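Local coordinates for transcriptional regulator, GntR family (Ralstonia eutropha, PDB 3IHU), which probably binds DNA and regulates transcription, pairing a winged helix-turn-helix domain of the GntR family with an all-helical FCD domain, at residues R80-L84 / Q85-D89; P113-Q116 / A117-S121; L40-T43 / D44-H48; R159-P162 / T163-M166. All blocks are in the same frame, centred on the assembly; numbering follows the deposited sequence.

Along the chain the order is contact 3, contact 1, contact 2, contact 4. Contact 3 belongs to the GntR-type winged helix-turn-helix, at the end of strand 39-40 and the start of helix 42-49; contacts 2 and 4 belong to the FCD domain, on helices 112-130 and 155-165. Contact 1 opens helix 84-105 directly after strand 77-79, whose sheet also includes strand 39-40, where contact 3 begins with Leu-40. Centres of contacts 1 and 4 are 16 Å apart, those of contacts 2 and 3 are 37 Å apart, and contacts 1 and 2 sit on opposite sides of the chain's centre. The set therefore runs from the presumed DNA-binding part, across the junction, into the helical FCD domain.

Contact 1: residues R80-L84 / Q85-D89; sequences RRLSL and QETLD
Glu-86 OE1 accepts the backbone N-H of Ser-83 at 2.9 Å from Ser-83 N, with an N-H...O angle of 163°, and the donor meets the oxygen on its anti side. The return bond runs from Glu-86 N to Ser-83 OG at 3.1 Å. These two reciprocal bonds define a capping box, with Ser-83 as N-cap of helix 84-105. The hydroxyl of Ser-83 reaches Glu-86 N because OG stands between the backbone N and the carbonyl carbon (chi1 69°). Glu-86 sends its CG back past the same hydroxyl, and its extended chain brings the carboxylate to the loop.

The other carboxylate oxygen is used as well. Arg-80 NH2 forms a salt bridge with Glu-86 OE2 at 3.2 Å, the oxygen lying at the guanidinium edge and in its plane, while the two flat groups stand 80° apart. One carboxylate thus ties the cap to the loop that leaves strand 77-79, and Arg-80 NH1 is held in turn by Gly-67 O.

Behind the cap, the first helical turn closes with Thr-87 N to Ser-83 O at 2.9 Å. Leu-82 lays its CB against Thr-87 OG1 at 3.4 Å, and its side chain also touches Ile-168 and Val-169, so the junction is packed against helix 167-172 of the FCD domain. A water links the loop to the helix: it donates to Leu-82 O at 2.7 Å and lies 3.0 Å from Thr-87 OG1.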
# COMPACT_ATOMS: atom_id res chain seq x y z
N ARG A 80 -2.97 -14.66 -4.21
CA ARG A 80 -3.87 -14.47 -5.37
C ARG A 80 -3.14 -13.76 -6.54
O ARG A 80 -2.19 -13.02 -6.32
CB ARG A 80 -5.11 -13.67 -4.95
CG ARG A 80 -6.05 -14.52 -4.08
CD ARG A 80 -7.43 -13.85 -3.85
NE ARG A 80 -8.20 -13.78 -5.08
CZ ARG A 80 -8.74 -12.68 -5.58
NH1 ARG A 80 -8.66 -11.51 -4.93
NH2 ARG A 80 -9.40 -12.74 -6.73
N ARG A 81 -3.58 -14.05 -7.75
CA ARG A 81 -3.33 -13.22 -8.92
C ARG A 81 -4.66 -12.72 -9.36
O ARG A 81 -5.60 -13.48 -9.36
CB ARG A 81 -2.81 -14.05 -10.11
CG ARG A 81 -1.41 -14.54 -10.02
CD ARG A 81 -1.01 -15.08 -11.43
NE ARG A 81 0.36 -15.62 -11.44
CZ ARG A 81 0.69 -16.90 -11.24
NH1 ARG A 81 -0.24 -17.82 -11.03
NH2 ARG A 81 1.96 -17.27 -11.27
N LEU A 82 -4.73 -11.48 -9.82
CA LEU A 82 -5.99 -10.89 -10.24
C LEU A 82 -6.14 -10.90 -11.74
O LEU A 82 -5.22 -10.65 -12.48
CB LEU A 82 -6.06 -9.43 -9.74
CG LEU A 82 -5.81 -9.25 -8.21
CD1 LEU A 82 -5.98 -7.80 -7.78
CD2 LEU A 82 -6.73 -10.11 -7.40
N SER A 83 -7.37 -11.11 -12.19
CA SER A 83 -7.70 -10.80 -13.55
C SER A 83 -7.65 -9.30 -13.79
O SER A 83 -7.65 -8.50 -12.87
CB SER A 83 -9.09 -11.33 -13.87
OG SER A 83 -10.07 -10.59 -13.15
N LEU A 84 -7.72 -8.91 -15.05
CA LEU A 84 -7.71 -7.51 -15.39
C LEU A 84 -8.92 -6.83 -14.78
O LEU A 84 -8.77 -5.78 -14.18
CB LEU A 84 -7.69 -7.27 -16.92
CG LEU A 84 -7.62 -5.79 -17.36
CD1 LEU A 84 -6.51 -5.02 -16.64
CD2 LEU A 84 -7.42 -5.69 -18.90
N GLN A 85 -10.09 -7.44 -14.90
CA GLN A 85 -11.32 -6.83 -14.38
C GLN A 85 -11.20 -6.69 -12.86
O GLN A 85 -11.66 -5.70 -12.29
CB GLN A 85 -12.55 -7.68 -14.69
CG GLN A 85 -13.86 -7.05 -14.21
CD GLN A 85 -14.08 -5.70 -14.84
OE1 GLN A 85 -14.07 -5.58 -16.07
NE2 GLN A 85 -14.18 -4.65 -14.00
N GLU A 86 -10.59 -7.69 -12.22
CA GLU A 86 -10.49 -7.67 -10.78
C GLU A 86 -9.53 -6.53 -10.37
O GLU A 86 -9.76 -5.86 -9.38
CB GLU A 86 -10.01 -8.99 -10.20
CG GLU A 86 -11.06 -10.12 -10.20
CD GLU A 86 -10.46 -11.50 -9.88
OE1 GLU A 86 -9.24 -11.75 -10.11
OE2 GLU A 86 -11.21 -12.36 -9.37
N THR A 87 -8.47 -6.33 -11.14
CA THR A 87 -7.54 -5.23 -10.90
C THR A 87 -8.24 -3.89 -11.06
O THR A 87 -8.10 -2.98 -10.22
CB THR A 87 -6.31 -5.37 -11.87
OG1 THR A 87 -5.63 -6.59 -11.57
CG2 THR A 87 -5.39 -4.20 -11.71
N LEU A 88 -8.98 -3.72 -12.13
CA LEU A 88 -9.69 -2.48 -12.36
C LEU A 88 -10.69 -2.19 -11.22
O LEU A 88 -10.88 -1.04 -10.82
CB LEU A 88 -10.39 -2.50 -13.69
CG LEU A 88 -9.45 -2.49 -14.92
CD1 LEU A 88 -10.26 -2.73 -16.21
CD2 LEU A 88 -8.65 -1.17 -14.97
N ASP A 89 -11.32 -3.25 -10.72
CA ASP A 89 -12.29 -3.11 -9.61
C ASP A 89 -11.58 -2.70 -8.32
O ASP A 89 -12.07 -1.83 -7.61
CB ASP A 89 -13.14 -4.39 -9.44
CG ASP A 89 -14.21 -4.57 -10.53
OD1 ASP A 89 -14.44 -3.67 -11.38
OD2 ASP A 89 -14.85 -5.65 -10.52
O HOH W 1 -4.60 -8.33 -13.73

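Contact 2: residues P113-Q116 / A117-S121; sequences PQVQ and ALRAS
The guanidinium of Arg-119 is approached by the methyl CG1 of Val-115, which comes obliquely to the flat group and lies 3.7 Å from Arg-119 NE. The two residues are one turn apart on helix 112-130, and their side chains extend alongside each other from the same side of the helix. Val-115 places CG1 anti to its backbone N (chi1 167°), while the arginine chain stays extended from CG to NE. The aliphatic part of Arg-119 follows the valine, with CD 4.1 Å from Val-115 CG1, and its CG passes 3.4 Å from Val-115 O.

That same carbonyl takes the straightest backbone bond of the four that join the segments: Arg-119 N to Val-115 O is 2.8 Å, with an N-H...O angle of 175°. The flanking i to i+4 bonds, from Ala-117, Leu-118 and Ala-120, confirm a regular alpha-helix. Ala-120 CB rests 3.2 Å from Gln-116 O on the exposed side.

Leu-118 faces the bundle, touching Leu-148 of helix 134-152 and Leu-194 of helix 179-195; Val-115 and Arg-119 also meet Leu-194. Ser-121 OG turns back to donate to Leu-118 O at 2.7 Å, which gives the proton of this hydroxyl, on a buried residue, an acceptor within its own turn. Between the side chains the contact is van der Waals packing of the valine methyl with the arginine's CD and NE, while the backbone bonds hold the turn; no salt bridge joins the segments.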
# COMPACT_ATOMS: atom_id res chain seq x y z
N PRO A 113 4.43 19.12 13.80
CA PRO A 113 5.20 17.85 13.76
C PRO A 113 4.82 16.89 12.64
O PRO A 113 5.68 16.17 12.10
CB PRO A 113 4.87 17.20 15.12
CG PRO A 113 4.36 18.27 15.96
CD PRO A 113 3.64 19.22 15.03
N GLN A 114 3.54 16.83 12.31
CA GLN A 114 3.04 15.92 11.25
C GLN A 114 3.44 16.44 9.87
O GLN A 114 3.81 15.67 8.99
CB GLN A 114 1.53 15.76 11.35
CG GLN A 114 1.08 14.89 12.53
CD GLN A 114 -0.44 14.86 12.67
OE1 GLN A 114 -1.14 15.69 12.11
NE2 GLN A 114 -0.96 13.90 13.40
N VAL A 115 3.33 17.76 9.69
CA VAL A 115 3.80 18.43 8.48
C VAL A 115 5.29 18.12 8.23
O VAL A 115 5.66 17.77 7.11
CB VAL A 115 3.55 19.93 8.57
CG1 VAL A 115 4.32 20.71 7.47
CG2 VAL A 115 2.07 20.20 8.51
N GLN A 116 6.09 18.19 9.29
CA GLN A 116 7.52 17.86 9.23
C GLN A 116 7.75 16.43 8.85
O GLN A 116 8.63 16.14 8.03
CB GLN A 116 8.23 18.11 10.57
CG GLN A 116 8.40 19.58 10.89
CD GLN A 116 9.26 19.83 12.14
OE1 GLN A 116 9.76 18.90 12.78
NE2 GLN A 116 9.42 21.10 12.47
N ALA A 117 6.98 15.53 9.44
CA ALA A 117 6.98 14.12 9.03
C ALA A 117 6.59 13.97 7.58
O ALA A 117 7.21 13.23 6.85
CB ALA A 117 6.05 13.30 9.94
N LEU A 118 5.59 14.69 7.12
CA LEU A 118 5.09 14.51 5.75
C LEU A 118 6.16 15.01 4.75
O LEU A 118 6.54 14.31 3.81
CB LEU A 118 3.70 15.18 5.54
CG LEU A 118 3.06 14.75 4.23
CD1 LEU A 118 2.52 13.28 4.39
CD2 LEU A 118 1.99 15.77 3.78
N ARG A 119 6.69 16.19 5.02
CA ARG A 119 7.78 16.76 4.20
C ARG A 119 9.01 15.87 4.22
O ARG A 119 9.62 15.62 3.17
CB ARG A 119 8.09 18.21 4.66
CG ARG A 119 6.91 19.22 4.35
CD ARG A 119 7.31 20.71 4.60
NE ARG A 119 6.20 21.65 4.40
CZ ARG A 119 5.69 22.00 3.20
NH1 ARG A 119 6.18 21.51 2.05
NH2 ARG A 119 4.70 22.87 3.15
N ALA A 120 9.34 15.31 5.37
CA ALA A 120 10.47 14.40 5.44
C ALA A 120 10.22 13.13 4.60
O ALA A 120 11.12 12.67 3.88
CB ALA A 120 10.79 14.03 6.90
N SER A 121 8.99 12.58 4.69
CA SER A 121 8.69 11.38 3.99
C SER A 121 8.83 11.67 2.51
O SER A 121 9.34 10.82 1.77
CB SER A 121 7.27 10.84 4.30
OG SER A 121 6.26 11.67 3.74

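Contact 3: residues L40-T43 / D44-H48; sequences LVET and DLVAH
Leu-45 CD1 packs on Leu-40 CB at 4.1 Å, and this apolar touch marks the close-packed side of the contact, where strand 39-40 passes into helix 42-49. Both leucines are buried. The CG of Leu-45 stands beside its backbone N, anti to the carbonyl carbon (chi1 -65°), and lies 3.6 Å from Val-41 O; beyond the contact, Leu-45 meets Val-56 and Leu-60 of helix 53-65. On this side Val-46 brings its CG2 within 3.4 Å of Glu-42 O, and its side chain also touches Val-56. The carboxylate of the buried Glu-42 is paired with both Arg-57 and Arg-53, a double ion pair that binds the start of the helix to helix 53-65.

The other side is exposed, and water takes part in it. Exposed Val-41, the N-cap residue, presents its CB to Asp-44 OD2 at 3.5 Å, the two side chains meeting at a slant. A water bridges the same two residues, accepting from Val-41 N at 3.2 Å and donating to Asp-44 OD2 at 2.9 Å, so the aspartate reaches the loop backbone through solvent. The first turn itself is closed by Leu-45 N bonding to Val-41 O at 3.0 Å.

Leu-45 turned inward on helix 53-65, with Asp-44 and its water outward, suits the first helix of the helix-turn-helix, as in the winged helix-turn-helix of GntR regulators.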
# COMPACT_ATOMS: atom_id res chain seq x y z
N LEU A 40 2.13 -20.84 -0.21
CA LEU A 40 2.68 -20.66 1.11
C LEU A 40 2.44 -21.89 1.95
O LEU A 40 1.34 -22.41 1.99
CB LEU A 40 2.07 -19.45 1.78
CG LEU A 40 2.19 -18.15 1.02
CD1 LEU A 40 1.38 -17.03 1.71
CD2 LEU A 40 3.68 -17.82 0.83
N VAL A 41 3.50 -22.35 2.60
CA VAL A 41 3.47 -23.52 3.44
C VAL A 41 3.56 -23.04 4.91
O VAL A 41 4.50 -22.31 5.27
CB VAL A 41 4.67 -24.46 3.08
CG1 VAL A 41 4.74 -25.57 4.01
CG2 VAL A 41 4.50 -25.01 1.62
N GLU A 42 2.61 -23.46 5.76
CA GLU A 42 2.61 -23.10 7.20
C GLU A 42 4.01 -23.20 7.86
O GLU A 42 4.47 -22.25 8.46
CB GLU A 42 1.58 -23.94 7.99
CG GLU A 42 1.59 -23.75 9.52
CD GLU A 42 0.36 -24.35 10.24
OE1 GLU A 42 0.52 -25.44 10.81
OE2 GLU A 42 -0.75 -23.71 10.22
N THR A 43 4.70 -24.32 7.71
CA THR A 43 5.97 -24.50 8.36
C THR A 43 7.07 -23.57 7.81
O THR A 43 7.98 -23.17 8.54
CB THR A 43 6.47 -25.95 8.25
OG1 THR A 43 6.50 -26.30 6.87
CG2 THR A 43 5.58 -26.94 9.02
N ASP A 44 7.02 -23.24 6.51
CA ASP A 44 7.93 -22.25 5.94
C ASP A 44 7.67 -20.88 6.56
O ASP A 44 8.60 -20.14 6.88
CB ASP A 44 7.71 -22.14 4.42
CG ASP A 44 8.26 -23.35 3.67
OD1 ASP A 44 8.91 -24.23 4.30
OD2 ASP A 44 8.00 -23.42 2.47
N LEU A 45 6.42 -20.54 6.74
CA LEU A 45 6.11 -19.25 7.34
C LEU A 45 6.51 -19.18 8.81
O LEU A 45 6.94 -18.12 9.27
CB LEU A 45 4.64 -18.94 7.20
CG LEU A 45 4.23 -18.77 5.75
CD1 LEU A 45 2.69 -18.51 5.69
CD2 LEU A 45 5.01 -17.62 5.12
N VAL A 46 6.33 -20.27 9.56
CA VAL A 46 6.78 -20.35 10.95
C VAL A 46 8.28 -20.06 11.03
O VAL A 46 8.73 -19.25 11.86
CB VAL A 46 6.45 -21.71 11.58
CG1 VAL A 46 7.27 -21.97 12.98
CG2 VAL A 46 4.92 -21.86 11.79
N ALA A 47 9.07 -20.72 10.18
CA ALA A 47 10.55 -20.57 10.23
C ALA A 47 10.93 -19.17 9.71
O ALA A 47 11.79 -18.51 10.24
CB ALA A 47 11.20 -21.66 9.37
N HIS A 48 10.27 -18.71 8.66
CA HIS A 48 10.63 -17.42 8.08
C HIS A 48 10.32 -16.24 9.02
O HIS A 48 11.10 -15.33 9.17
CB HIS A 48 9.84 -17.20 6.77
CG HIS A 48 10.27 -15.98 6.01
ND1 HIS A 48 11.51 -15.89 5.40
CD2 HIS A 48 9.65 -14.80 5.78
CE1 HIS A 48 11.61 -14.72 4.79
NE2 HIS A 48 10.51 -14.04 5.02
O HOH W 2 6.37 -21.11 1.80

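Contact 4: residues R159-P162 / T163-M166; sequences RLFP and TIHM
The end of helix 155-165 is kinked at Pro-162, which has no N-H to give to the preceding turn, and the bonds across the segments are all i to i+3. Thr-163 N reaches Leu-160 O at 3.0 Å. Next along, Ile-164 N bonds to Phe-161 O at 2.9 Å. His-165 N reaches Pro-162 O at 3.2 Å, from well above the carbonyl plane. Met-166, a selenomethionine, then leaves helical geometry with a positive phi of 50° and stands at the N-cap of helix 167-172.

Above this turn, His-165 directs its edge at the face of Phe-161 in a T-shaped stack, with ring centroids 4.5 Å apart and planes at 81°. The leading atom is NE2, which stands over the phenyl face toward its rim and comes 3.2 Å from Phe-161 CE2. Phe-161 carries its ring beside its own carbonyl carbon, CG anti to the backbone N (chi1 -171°), which leans it along the helix toward the histidine. Ile-164 CD1 touches Phe-161 CD1 at 4.1 Å, approaching the ring obliquely.

Helix 134-152 covers the cluster: Tyr-145 meets Phe-161, Ile-164 and His-165, and Arg-141 NH1 bonds to His-165 ND1. With ND1 accepting from that arginine, a neutral imidazole would carry its proton on NE2, consistent with an N-H directed at the phenyl face near its CE2 rim.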
# COMPACT_ATOMS: atom_id res chain seq x y z
N ARG A 159 -9.23 1.39 9.49
CA ARG A 159 -9.67 0.00 9.36
C ARG A 159 -9.64 -0.50 7.91
O ARG A 159 -9.38 -1.66 7.69
CB ARG A 159 -11.01 -0.21 10.11
CG ARG A 159 -12.28 -0.24 9.28
CD ARG A 159 -13.53 -0.40 10.21
NE ARG A 159 -14.58 -1.17 9.56
CZ ARG A 159 -14.55 -2.49 9.39
N LEU A 160 -9.80 0.36 6.91
CA LEU A 160 -9.63 -0.01 5.50
C LEU A 160 -8.19 0.13 4.94
O LEU A 160 -7.94 -0.13 3.76
CB LEU A 160 -10.46 0.93 4.62
CG LEU A 160 -11.96 1.00 4.39
CD1 LEU A 160 -12.92 1.16 5.68
CD2 LEU A 160 -12.11 2.12 3.40
N PHE A 161 -7.25 0.59 5.76
CA PHE A 161 -5.95 1.12 5.28
C PHE A 161 -5.19 0.19 4.32
O PHE A 161 -4.77 0.62 3.25
CB PHE A 161 -5.08 1.49 6.50
CG PHE A 161 -3.81 2.25 6.18
CD1 PHE A 161 -3.86 3.47 5.51
CD2 PHE A 161 -2.58 1.77 6.60
CE1 PHE A 161 -2.69 4.19 5.22
CE2 PHE A 161 -1.42 2.46 6.34
CZ PHE A 161 -1.48 3.68 5.62
N PRO A 162 -5.08 -1.11 4.66
CA PRO A 162 -4.45 -2.09 3.73
C PRO A 162 -4.95 -2.10 2.29
O PRO A 162 -4.16 -2.29 1.36
CB PRO A 162 -4.72 -3.43 4.41
CG PRO A 162 -4.85 -3.11 5.88
CD PRO A 162 -5.39 -1.71 5.98
N THR A 163 -6.23 -1.87 2.04
CA THR A 163 -6.69 -1.81 0.65
C THR A 163 -5.96 -0.74 -0.16
O THR A 163 -5.67 -0.93 -1.35
CB THR A 163 -8.19 -1.49 0.56
OG1 THR A 163 -8.92 -2.51 1.26
CG2 THR A 163 -8.63 -1.44 -0.95
N ILE A 164 -5.68 0.39 0.49
CA ILE A 164 -5.10 1.55 -0.18
C ILE A 164 -3.79 1.22 -0.86
O ILE A 164 -3.45 1.78 -1.89
CB ILE A 164 -4.93 2.71 0.85
CG1 ILE A 164 -6.24 3.45 1.02
CG2 ILE A 164 -3.90 3.67 0.40
CD1 ILE A 164 -6.32 4.22 2.30
N HIS A 165 -3.07 0.27 -0.30
CA HIS A 165 -1.70 -0.05 -0.73
C HIS A 165 -1.62 -0.87 -2.02
O HIS A 165 -0.60 -0.83 -2.72
CB HIS A 165 -0.97 -0.80 0.41
CG HIS A 165 -0.81 0.01 1.65
ND1 HIS A 165 -0.14 1.21 1.66
CD2 HIS A 165 -1.20 -0.21 2.92
CE1 HIS A 165 -0.12 1.70 2.89
NE2 HIS A 165 -0.77 0.86 3.67
N MSE A 166 -2.68 -1.64 -2.29
CA MSE A 166 -2.77 -2.50 -3.49
C MSE A 166 -1.59 -3.41 -3.74
O MSE A 166 -1.00 -3.38 -4.81
CB MSE A 166 -2.99 -1.63 -4.72
CG MSE A 166 -4.28 -0.98 -4.75
SE MSE A 166 -4.41 -0.17 -6.43
CE MSE A 166 -3.56 1.54 -6.02